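Lipoprotein (Mycoplasma mycoides subsp. capri, PDB 7ADK) is probably a membrane-anchored peptidase of clan PA, the group that includes the chymotrypsin-like proteases. Local coordinates at residues K488-L499 with L550-W561; S271-G282 with D630-P638. One frame throughout, in Å; residues are numbered along the deposited sequence.

Contact 1 pairs two antiparallel strands and the turns at their ends, on the periphery of the chain, its centre about 29 Å from that of the chain. Contact 2 lies deeper, its centre about 17 Å from the chain centre, and packs two irregular segments far apart in sequence. No element is shared, and the nearest atoms of the two contacts are about 10 Å apart. Backbone hydrogen bonds dominate 488-499 with 550-561, with aromatic packing on one sheet face and mostly small hydroxyl side chains on the other, beside a lysine and a tryptophan, whereas 271-282 and 630-638 are joined by side chains, an arginine-aspartate salt bridge at one end and aliphatic groups along the remainder.

Contact 1 of 2, residues K488-L499 with L550-W561; sequences KFTFSPINGNKL and LLDKGKYSYSVW
The hydroxyl of Tyr556 donates to the backbone carbonyl of Lys498, OH to O 2.7 Å; the oxygen lies in the plane of the ring at its edge, while the hydroxyl stands above the plane of the carbonyl it binds. With CG anti to the carbonyl carbon (chi1 -54°), the tyrosine ring swings back toward 493-499, where Leu499 CD1 comes within 3.6 Å of its CE2. Next to it, residues 494-497 form a type I' turn. Asn497 closes the turn twice on Ile494 O, its backbone N and its side-chain ND2 arriving from opposite faces of the carbonyl; the ND2 bond is nearly straight at 172°. Asn495 ND2 reaches across to Gly554 O at 3.0 Å, and that oxygen lies near the Asn495 amide plane. Beyond the turn, strands 488-493 and 556-561 run antiparallel, with Lys488-Trp561, Thr490-Ser559 and Ser492-Ser557 as hydrogen-bonded pairs. Strand 461-467 flanks 486-493 on its other side, within a curled antiparallel sheet consistent with a clan PA beta-barrel. The face carrying Thr490, Ser492, Ser557 and Ser559, with Lys488 and Trp561 at one end, is largely polar: Ser557 OG donates to Ser492 OG at 2.8 Å, Thr490 OG1 bonds Ser463, and Trp561 NE1 donates to Ser559 OG near the indole plane. On the opposite face Leu550 CD1 sits over the centre of the Phe491 ring, 4.1 Å from its centroid in a CH-pi contact, while Leu551 CD2 meets the ring edge. Phe489 and Val560 lie side by side, and helix 575-582 packs against this apolar layer.

Contact 2 of 2, residues S271-G282 with D630-P638; sequences SLGRNEKAKTVG and DSLYIVGYP
Arg274 and Asp630 meet obliquely, with the guanidinium and carboxylate planes 90° apart. NH1 of Arg274 approaches OD2 of Asp630 from above the carboxylate, at 2.8 Å, and NH2 adds a weak bond to the same oxygen. Lys693 makes a further salt bridge to OD2, so two cations converge there and would probably favour its ionised form. The arginine chain, extended from CG to NE, carries the guanidinium to this spot; Glu276 CG lies over one of its faces and Leu632 CD2 meets its edge in plane. The Leu632 and Lys277 side chains cross at about a right angle, CD1 of the leucine 3.8 Å from CG of the lysine, and the same methyl also borders the guanidinium. Ile634 also crosses Lys277 at about a right angle, its CD1 lying 3.4 Å from CB and the same distance from Leu272 CD2. On the other branch, Ile634 CG2 lies 3.7 Å from Gly282 CA, where the glycine lets the backbone lie directly against the isoleucine, the centre of an inverse gamma turn. This is buried loop-to-loop packing: side chains hold the loop between helix 220-226 and strand 289-293 on irregular segment 630-638, itself bonded to strand 761-765 through Leu632 and Arg764.

Contact 1 of 2, residues K488-L499 with L550-W561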
loop_
_atom_site.group_PDB
_atom_site.type_symbol
_atom_site.label_atom_id
_atom_site.label_comp_id
_atom_site.label_asym_id
_atom_site.label_seq_id
_atom_site.Cartn_x
_atom_site.Cartn_y
_atom_site.Cartn_z
ATOM N N LYS B 488 -4.447 -11.020 -15.664
ATOM C CA LYS B 488 -5.302 -10.086 -16.392
ATOM C C LYS B 488 -5.382 -10.505 -17.849
ATOM O O LYS B 488 -4.362 -10.821 -18.447
ATOM C CB LYS B 488 -4.747 -8.673 -16.171
ATOM C CG LYS B 488 -5.469 -7.577 -16.954
ATOM C CD LYS B 488 -5.061 -6.193 -16.431
ATOM C CE LYS B 488 -5.555 -5.091 -17.369
ATOM N NZ LYS B 488 -5.501 -3.745 -16.745
ATOM N N PHE B 489 -6.577 -10.487 -18.414
ATOM C CA PHE B 489 -6.850 -10.842 -19.800
ATOM C C PHE B 489 -7.517 -9.652 -20.471
ATOM O O PHE B 489 -8.625 -9.297 -20.094
ATOM C CB PHE B 489 -7.737 -12.097 -19.850
ATOM C CG PHE B 489 -7.160 -13.269 -19.092
ATOM C CD1 PHE B 489 -7.385 -13.391 -17.713
ATOM C CD2 PHE B 489 -6.339 -14.193 -19.746
ATOM C CE1 PHE B 489 -6.754 -14.399 -16.980
ATOM C CE2 PHE B 489 -5.724 -15.213 -19.016
ATOM C CZ PHE B 489 -5.915 -15.307 -17.631
ATOM N N THR B 490 -6.867 -9.028 -21.445
ATOM C CA THR B 490 -7.386 -7.847 -22.151
ATOM C C THR B 490 -7.710 -8.203 -23.586
ATOM O O THR B 490 -6.882 -8.766 -24.280
ATOM C CB THR B 490 -6.416 -6.665 -22.088
ATOM O OG1 THR B 490 -6.135 -6.349 -20.748
ATOM C CG2 THR B 490 -6.962 -5.388 -22.714
ATOM N N PHE B 491 -8.893 -7.833 -24.053
ATOM C CA PHE B 491 -9.402 -8.113 -25.386
ATOM C C PHE B 491 -9.638 -6.818 -26.149
ATOM O O PHE B 491 -10.152 -5.842 -25.602
ATOM C CB PHE B 491 -10.671 -8.953 -25.306
ATOM C CG PHE B 491 -10.542 -10.207 -24.476
ATOM C CD1 PHE B 491 -10.726 -10.148 -23.081
ATOM C CD2 PHE B 491 -10.224 -11.432 -25.083
ATOM C CE1 PHE B 491 -10.602 -11.307 -22.303
ATOM C CE2 PHE B 491 -10.145 -12.595 -24.306
ATOM C CZ PHE B 491 -10.333 -12.535 -22.919
ATOM N N SER B 492 -9.263 -6.818 -27.422
ATOM C CA SER B 492 -9.290 -5.660 -28.310
ATOM C C SER B 492 -9.791 -6.058 -29.698
ATOM O O SER B 492 -9.537 -7.178 -30.131
ATOM C CB SER B 492 -7.896 -5.053 -28.400
ATOM O OG SER B 492 -6.941 -6.007 -28.809
ATOM N N PRO B 493 -10.523 -5.189 -30.404
ATOM C CA PRO B 493 -11.108 -5.494 -31.707
ATOM C C PRO B 493 -10.100 -5.439 -32.865
ATOM O O PRO B 493 -9.136 -4.677 -32.841
ATOM C CB PRO B 493 -12.187 -4.433 -31.889
ATOM C CG PRO B 493 -11.645 -3.222 -31.150
ATOM C CD PRO B 493 -10.884 -3.843 -29.989
ATOM N N ILE B 494 -10.365 -6.202 -33.921
ATOM C CA ILE B 494 -9.557 -6.308 -35.140
ATOM C C ILE B 494 -10.488 -6.311 -36.368
ATOM O O ILE B 494 -11.648 -6.713 -36.283
ATOM C CB ILE B 494 -8.613 -7.540 -35.002
ATOM C CG1 ILE B 494 -7.259 -7.092 -34.471
ATOM C CG2 ILE B 494 -8.459 -8.392 -36.248
ATOM C CD1 ILE B 494 -6.215 -8.183 -34.312
ATOM N N ASN B 495 -10.009 -5.838 -37.525
ATOM C CA ASN B 495 -10.746 -5.801 -38.796
ATOM C C ASN B 495 -12.132 -5.116 -38.740
ATOM O O ASN B 495 -13.054 -5.495 -39.466
ATOM C CB ASN B 495 -10.782 -7.209 -39.415
ATOM C CG ASN B 495 -9.412 -7.785 -39.668
ATOM O OD1 ASN B 495 -8.510 -7.115 -40.146
ATOM N ND2 ASN B 495 -9.192 -9.041 -39.370
ATOM N N GLY B 496 -12.322 -4.128 -37.864
ATOM C CA GLY B 496 -13.603 -3.440 -37.692
ATOM C C GLY B 496 -14.721 -4.260 -37.037
ATOM O O GLY B 496 -15.886 -3.873 -37.126
ATOM N N ASN B 497 -14.419 -5.381 -36.375
ATOM C CA ASN B 497 -15.370 -6.071 -35.491
ATOM C C ASN B 497 -15.640 -5.236 -34.231
ATOM O O ASN B 497 -14.723 -4.620 -33.706
ATOM C CB ASN B 497 -14.839 -7.463 -35.128
ATOM C CG ASN B 497 -14.841 -8.394 -36.320
ATOM O OD1 ASN B 497 -15.809 -9.086 -36.593
ATOM N ND2 ASN B 497 -13.776 -8.441 -37.078
ATOM N N LYS B 498 -16.870 -5.197 -33.719
ATOM C CA LYS B 498 -17.237 -4.383 -32.549
ATOM C C LYS B 498 -17.159 -5.214 -31.267
ATOM O O LYS B 498 -17.461 -6.402 -31.265
ATOM C CB LYS B 498 -18.623 -3.754 -32.762
ATOM C CG LYS B 498 -18.771 -2.865 -34.013
ATOM C CD LYS B 498 -17.891 -1.610 -34.051
ATOM C CE LYS B 498 -18.254 -0.618 -32.946
ATOM N NZ LYS B 498 -17.404 0.581 -32.946
ATOM N N LEU B 499 -16.766 -4.606 -30.155
ATOM C CA LEU B 499 -16.592 -5.326 -28.889
ATOM C C LEU B 499 -17.932 -5.751 -28.254
ATOM O O LEU B 499 -18.010 -6.814 -27.638
ATOM C CB LEU B 499 -15.668 -4.476 -27.994
ATOM C CG LEU B 499 -14.742 -5.223 -27.020
ATOM C CD1 LEU B 499 -14.012 -6.429 -27.607
ATOM C CD2 LEU B 499 -13.635 -4.273 -26.588
ATOM N N LEU B 550 -14.098 -14.236 -28.552
ATOM C CA LEU B 550 -13.044 -13.307 -28.110
ATOM C C LEU B 550 -11.648 -13.903 -28.327
ATOM O O LEU B 550 -10.694 -13.161 -28.544
ATOM C CB LEU B 550 -13.213 -12.922 -26.635
ATOM C CG LEU B 550 -14.363 -11.977 -26.288
ATOM C CD1 LEU B 550 -14.389 -11.769 -24.792
ATOM C CD2 LEU B 550 -14.217 -10.611 -26.937
ATOM N N LEU B 551 -11.522 -15.230 -28.295
ATOM C CA LEU B 551 -10.300 -15.956 -28.647
ATOM C C LEU B 551 -10.219 -16.322 -30.143
ATOM O O LEU B 551 -9.271 -16.972 -30.582
ATOM C CB LEU B 551 -10.152 -17.159 -27.713
ATOM C CG LEU B 551 -10.217 -16.834 -26.220
ATOM C CD1 LEU B 551 -10.203 -18.088 -25.402
ATOM C CD2 LEU B 551 -9.086 -15.964 -25.796
ATOM N N ASP B 552 -11.187 -15.870 -30.945
ATOM C CA ASP B 552 -11.136 -15.926 -32.404
ATOM C C ASP B 552 -10.179 -14.858 -32.964
ATOM O O ASP B 552 -10.521 -13.675 -33.061
ATOM C CB ASP B 552 -12.564 -15.799 -32.948
ATOM C CG ASP B 552 -12.683 -15.975 -34.462
ATOM O OD1 ASP B 552 -11.655 -16.152 -35.148
ATOM O OD2 ASP B 552 -13.826 -15.963 -34.967
ATOM N N LYS B 553 -8.970 -15.277 -33.352
ATOM C CA LYS B 553 -7.855 -14.408 -33.769
ATOM C C LYS B 553 -8.106 -13.607 -35.052
ATOM O O LYS B 553 -7.413 -12.623 -35.298
ATOM C CB LYS B 553 -6.575 -15.251 -33.881
ATOM C CG LYS B 553 -6.082 -15.760 -32.522
ATOM C CD LYS B 553 -4.807 -16.581 -32.625
ATOM C CE LYS B 553 -4.346 -17.134 -31.287
ATOM N NZ LYS B 553 -3.162 -17.928 -31.352
ATOM N N GLY B 554 -9.106 -13.976 -35.854
ATOM C CA GLY B 554 -9.506 -13.234 -37.052
ATOM C C GLY B 554 -10.317 -11.965 -36.773
ATOM O O GLY B 554 -10.499 -11.143 -37.673
ATOM N N LYS B 555 -10.813 -11.803 -35.540
ATOM C CA LYS B 555 -11.790 -10.772 -35.147
ATOM C C LYS B 555 -11.367 -9.987 -33.915
ATOM O O LYS B 555 -11.694 -8.808 -33.815
ATOM C CB LYS B 555 -13.162 -11.429 -34.933
ATOM C CG LYS B 555 -13.685 -12.100 -36.209
ATOM C CD LYS B 555 -15.009 -12.825 -35.988
ATOM C CE LYS B 555 -15.350 -13.631 -37.239
ATOM N NZ LYS B 555 -16.214 -14.765 -36.948
ATOM N N TYR B 556 -10.612 -10.598 -33.007
ATOM C CA TYR B 556 -10.085 -9.956 -31.803
ATOM C C TYR B 556 -8.663 -10.422 -31.491
ATOM O O TYR B 556 -8.314 -11.572 -31.739
ATOM C CB TYR B 556 -10.998 -10.252 -30.597
ATOM C CG TYR B 556 -12.463 -9.910 -30.775
ATOM C CD1 TYR B 556 -13.324 -10.838 -31.381
ATOM C CD2 TYR B 556 -12.955 -8.647 -30.401
ATOM C CE1 TYR B 556 -14.650 -10.487 -31.669
ATOM C CE2 TYR B 556 -14.285 -8.295 -30.689
ATOM C CZ TYR B 556 -15.137 -9.216 -31.328
ATOM O OH TYR B 556 -16.426 -8.913 -31.614
ATOM N N SER B 557 -7.865 -9.556 -30.871
ATOM C CA SER B 557 -6.570 -9.887 -30.269
ATOM C C SER B 557 -6.661 -9.839 -28.745
ATOM O O SER B 557 -7.010 -8.799 -28.180
ATOM C CB SER B 557 -5.464 -8.954 -30.773
ATOM O OG SER B 557 -5.885 -7.613 -30.902
ATOM N N TYR B 558 -6.309 -10.952 -28.099
ATOM C CA TYR B 558 -6.162 -11.039 -26.649
ATOM C C TYR B 558 -4.707 -10.831 -26.223
ATOM O O TYR B 558 -3.771 -11.190 -26.936
ATOM C CB TYR B 558 -6.744 -12.345 -26.087
ATOM C CG TYR B 558 -5.921 -13.597 -26.299
ATOM C CD1 TYR B 558 -6.154 -14.416 -27.418
ATOM C CD2 TYR B 558 -4.931 -13.959 -25.369
ATOM C CE1 TYR B 558 -5.388 -15.576 -27.618
ATOM C CE2 TYR B 558 -4.153 -15.111 -25.573
ATOM C CZ TYR B 558 -4.378 -15.921 -26.702
ATOM O OH TYR B 558 -3.643 -17.037 -26.916
ATOM N N SER B 559 -4.518 -10.271 -25.034
ATOM C CA SER B 559 -3.241 -10.188 -24.345
ATOM C C SER B 559 -3.394 -10.557 -22.876
ATOM O O SER B 559 -4.388 -10.210 -22.250
ATOM C CB SER B 559 -2.617 -8.799 -24.532
ATOM O OG SER B 559 -3.503 -7.769 -24.136
ATOM N N VAL B 560 -2.453 -11.330 -22.343
ATOM C CA VAL B 560 -2.426 -11.820 -20.965
ATOM C C VAL B 560 -1.318 -11.105 -20.225
ATOM O O VAL B 560 -0.182 -11.078 -20.681
ATOM C CB VAL B 560 -2.232 -13.340 -20.865
ATOM C CG1 VAL B 560 -2.466 -13.829 -19.446
ATOM C CG2 VAL B 560 -3.170 -14.091 -21.803
ATOM N N TRP B 561 -1.620 -10.529 -19.069
ATOM C CA TRP B 561 -0.716 -9.712 -18.265
ATOM C C TRP B 561 -0.616 -10.256 -16.839
ATOM O O TRP B 561 -1.542 -10.899 -16.346
ATOM C CB TRP B 561 -1.163 -8.251 -18.271
ATOM C CG TRP B 561 -1.317 -7.564 -19.590
ATOM C CD1 TRP B 561 -2.315 -7.776 -20.471
ATOM C CD2 TRP B 561 -0.458 -6.555 -20.208
ATOM N NE1 TRP B 561 -2.091 -7.046 -21.616
ATOM C CE2 TRP B 561 -0.966 -6.267 -21.506
ATOM C CE3 TRP B 561 0.696 -5.848 -19.807
ATOM C CZ2 TRP B 561 -0.354 -5.348 -22.367
ATOM C CZ3 TRP B 561 1.306 -4.911 -20.657
ATOM C CH2 TRP B 561 0.788 -4.664 -21.933
#

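Contact 2 of 2, residues S271-G282 with D630-P638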
loop_
_atom_site.group_PDB
_atom_site.type_symbol
_atom_site.label_atom_id
_atom_site.label_comp_id
_atom_site.label_asym_id
_atom_site.label_seq_id
_atom_site.Cartn_x
_atom_site.Cartn_y
_atom_site.Cartn_z
ATOM N N SER B 271 -5.740 -9.185 2.307
ATOM C CA SER B 271 -5.580 -10.395 3.116
ATOM C C SER B 271 -6.812 -11.294 3.023
ATOM O O SER B 271 -7.913 -10.792 2.852
ATOM C CB SER B 271 -5.307 -9.998 4.565
ATOM O OG SER B 271 -4.952 -11.140 5.303
ATOM N N LEU B 272 -6.640 -12.614 3.114
ATOM C CA LEU B 272 -7.715 -13.616 3.092
ATOM C C LEU B 272 -7.895 -14.260 4.473
ATOM O O LEU B 272 -6.983 -14.911 4.961
ATOM C CB LEU B 272 -7.375 -14.737 2.095
ATOM C CG LEU B 272 -7.050 -14.296 0.667
ATOM C CD1 LEU B 272 -6.713 -15.524 -0.173
ATOM C CD2 LEU B 272 -8.191 -13.506 0.049
ATOM N N GLY B 273 -9.073 -14.169 5.082
ATOM C CA GLY B 273 -9.329 -14.813 6.373
ATOM C C GLY B 273 -9.462 -16.344 6.328
ATOM O O GLY B 273 -8.839 -17.020 7.139
ATOM N N ARG B 274 -10.274 -16.895 5.415
ATOM C CA ARG B 274 -10.727 -18.303 5.399
ATOM C C ARG B 274 -11.145 -18.785 4.009
ATOM O O ARG B 274 -11.359 -17.976 3.115
ATOM C CB ARG B 274 -11.867 -18.541 6.424
ATOM C CG ARG B 274 -13.225 -17.926 6.045
ATOM C CD ARG B 274 -14.388 -18.552 6.806
ATOM N NE ARG B 274 -15.705 -18.008 6.410
ATOM C CZ ARG B 274 -16.881 -18.369 6.899
ATOM N NH1 ARG B 274 -17.991 -17.908 6.421
ATOM N NH2 ARG B 274 -17.023 -19.172 7.900
ATOM N N ASN B 275 -11.326 -20.091 3.844
ATOM C CA ASN B 275 -11.566 -20.723 2.543
ATOM C C ASN B 275 -12.888 -20.297 1.878
ATOM O O ASN B 275 -12.966 -20.110 0.673
ATOM C CB ASN B 275 -11.472 -22.241 2.742
ATOM C CG ASN B 275 -11.212 -22.962 1.436
ATOM O OD1 ASN B 275 -12.057 -23.079 0.567
ATOM N ND2 ASN B 275 -10.030 -23.495 1.261
ATOM N N GLU B 276 -13.937 -20.078 2.658
ATOM C CA GLU B 276 -15.230 -19.625 2.129
ATOM C C GLU B 276 -15.183 -18.171 1.631
ATOM O O GLU B 276 -16.075 -17.728 0.924
ATOM C CB GLU B 276 -16.358 -19.818 3.150
ATOM C CG GLU B 276 -16.383 -21.157 3.906
ATOM C CD GLU B 276 -16.188 -22.427 3.048
ATOM O OE1 GLU B 276 -16.705 -22.534 1.916
ATOM O OE2 GLU B 276 -15.514 -23.365 3.526
ATOM N N LYS B 277 -14.128 -17.415 1.980
ATOM C CA LYS B 277 -13.871 -16.053 1.483
ATOM C C LYS B 277 -13.004 -16.073 0.236
ATOM O O LYS B 277 -13.285 -15.361 -0.708
ATOM C CB LYS B 277 -13.183 -15.180 2.539
ATOM C CG LYS B 277 -13.949 -15.051 3.849
ATOM C CD LYS B 277 -13.259 -14.165 4.908
ATOM C CE LYS B 277 -13.626 -12.674 4.871
ATOM N NZ LYS B 277 -14.842 -12.356 5.669
ATOM N N ALA B 278 -11.960 -16.875 0.177
ATOM C CA ALA B 278 -11.147 -17.046 -1.017
ATOM C C ALA B 278 -10.540 -18.438 -0.997
ATOM O O ALA B 278 -10.330 -18.999 0.062
ATOM C CB ALA B 278 -10.088 -15.963 -1.072
ATOM N N LYS B 279 -10.257 -18.973 -2.181
ATOM C CA LYS B 279 -10.255 -20.418 -2.466
ATOM C C LYS B 279 -11.711 -20.943 -2.595
ATOM O O LYS B 279 -11.914 -22.027 -3.138
ATOM C CB LYS B 279 -9.303 -21.189 -1.527
ATOM C CG LYS B 279 -8.847 -22.579 -2.006
ATOM C CD LYS B 279 -7.864 -22.548 -3.181
ATOM C CE LYS B 279 -7.352 -23.952 -3.485
ATOM N NZ LYS B 279 -6.206 -23.948 -4.419
ATOM N N THR B 280 -12.707 -20.096 -2.269
ATOM C CA THR B 280 -14.104 -20.185 -2.702
ATOM C C THR B 280 -14.639 -18.894 -3.341
ATOM O O THR B 280 -15.078 -18.961 -4.473
ATOM C CB THR B 280 -15.020 -20.651 -1.569
ATOM O OG1 THR B 280 -14.524 -21.838 -0.995
ATOM C CG2 THR B 280 -16.425 -20.936 -2.073
ATOM N N VAL B 281 -14.654 -17.732 -2.677
ATOM C CA VAL B 281 -15.493 -16.581 -3.125
ATOM C C VAL B 281 -14.789 -15.493 -3.938
ATOM O O VAL B 281 -15.239 -15.157 -5.026
ATOM C CB VAL B 281 -16.297 -15.999 -1.943
ATOM C CG1 VAL B 281 -16.879 -14.607 -2.180
ATOM C CG2 VAL B 281 -17.431 -16.966 -1.608
ATOM N N GLY B 282 -13.744 -14.864 -3.418
ATOM C CA GLY B 282 -13.057 -13.738 -4.065
ATOM C C GLY B 282 -11.962 -14.126 -5.033
ATOM O O GLY B 282 -11.317 -13.305 -5.670
ATOM N N ASP B 630 -23.180 -16.040 8.072
ATOM C CA ASP B 630 -22.133 -15.081 7.785
ATOM C C ASP B 630 -22.532 -14.292 6.554
ATOM O O ASP B 630 -23.146 -14.836 5.647
ATOM C CB ASP B 630 -20.853 -15.848 7.452
ATOM C CG ASP B 630 -20.220 -16.549 8.643
ATOM O OD1 ASP B 630 -19.963 -15.863 9.647
ATOM O OD2 ASP B 630 -19.866 -17.746 8.555
ATOM N N SER B 631 -22.128 -13.041 6.448
ATOM C CA SER B 631 -22.041 -12.398 5.148
ATOM C C SER B 631 -20.591 -12.428 4.679
ATOM O O SER B 631 -19.679 -11.976 5.370
ATOM C CB SER B 631 -22.614 -10.988 5.176
ATOM O OG SER B 631 -23.980 -10.975 5.542
ATOM N N LEU B 632 -20.360 -12.946 3.483
ATOM C CA LEU B 632 -19.062 -12.984 2.819
ATOM C C LEU B 632 -19.056 -11.959 1.704
ATOM O O LEU B 632 -19.908 -12.005 0.825
ATOM C CB LEU B 632 -18.750 -14.372 2.233
ATOM C CG LEU B 632 -18.553 -15.550 3.190
ATOM C CD1 LEU B 632 -17.695 -15.142 4.360
ATOM C CD2 LEU B 632 -19.847 -16.169 3.687
ATOM N N TYR B 633 -18.095 -11.046 1.723
ATOM C CA TYR B 633 -17.830 -10.219 0.564
ATOM C C TYR B 633 -16.337 -9.909 0.357
ATOM O O TYR B 633 -15.949 -8.749 0.342
ATOM C CB TYR B 633 -18.810 -9.016 0.432
ATOM C CG TYR B 633 -19.388 -8.388 1.668
ATOM C CD1 TYR B 633 -20.534 -8.913 2.273
ATOM C CD2 TYR B 633 -18.803 -7.237 2.184
ATOM C CE1 TYR B 633 -21.039 -8.334 3.451
ATOM C CE2 TYR B 633 -19.240 -6.736 3.413
ATOM C CZ TYR B 633 -20.328 -7.311 4.084
ATOM O OH TYR B 633 -20.593 -6.979 5.383
ATOM N N ILE B 634 -15.482 -10.940 0.171
ATOM C CA ILE B 634 -14.244 -10.746 -0.630
ATOM C C ILE B 634 -14.711 -10.689 -2.051
ATOM O O ILE B 634 -14.715 -11.649 -2.804
ATOM C CB ILE B 634 -13.106 -11.783 -0.551
ATOM C CG1 ILE B 634 -12.610 -11.850 0.880
ATOM C CG2 ILE B 634 -11.924 -11.343 -1.450
ATOM C CD1 ILE B 634 -11.359 -12.715 1.053
ATOM N N VAL B 635 -15.169 -9.514 -2.356
ATOM C CA VAL B 635 -15.676 -9.104 -3.634
ATOM C C VAL B 635 -15.378 -7.641 -3.731
ATOM O O VAL B 635 -15.103 -6.968 -2.737
ATOM C CB VAL B 635 -17.181 -9.342 -3.790
ATOM C CG1 VAL B 635 -17.554 -10.812 -3.953
ATOM C CG2 VAL B 635 -17.920 -8.844 -2.573
ATOM N N GLY B 636 -15.441 -7.138 -4.945
ATOM C CA GLY B 636 -15.105 -5.760 -5.187
ATOM C C GLY B 636 -13.607 -5.546 -5.189
ATOM O O GLY B 636 -12.861 -6.006 -4.330
ATOM N N TYR B 637 -13.191 -4.766 -6.166
ATOM C CA TYR B 637 -11.863 -4.207 -6.230
ATOM C C TYR B 637 -12.019 -2.691 -6.335
ATOM O O TYR B 637 -12.291 -2.178 -7.422
ATOM C CB TYR B 637 -11.103 -4.841 -7.396
ATOM C CG TYR B 637 -10.984 -6.353 -7.373
ATOM C CD1 TYR B 637 -12.025 -7.152 -7.879
ATOM C CD2 TYR B 637 -9.774 -6.954 -6.995
ATOM C CE1 TYR B 637 -11.844 -8.534 -8.061
ATOM C CE2 TYR B 637 -9.586 -8.333 -7.186
ATOM C CZ TYR B 637 -10.610 -9.125 -7.739
ATOM O OH TYR B 637 -10.379 -10.431 -8.021
ATOM N N PRO B 638 -11.938 -1.934 -5.240
ATOM C CA PRO B 638 -11.877 -0.490 -5.333
ATOM C C PRO B 638 -10.539 -0.057 -5.935
ATOM O O PRO B 638 -9.538 -0.761 -5.818
ATOM C CB PRO B 638 -12.090 0.008 -3.913
ATOM C CG PRO B 638 -11.569 -1.126 -3.043
ATOM C CD PRO B 638 -11.810 -2.380 -3.868
#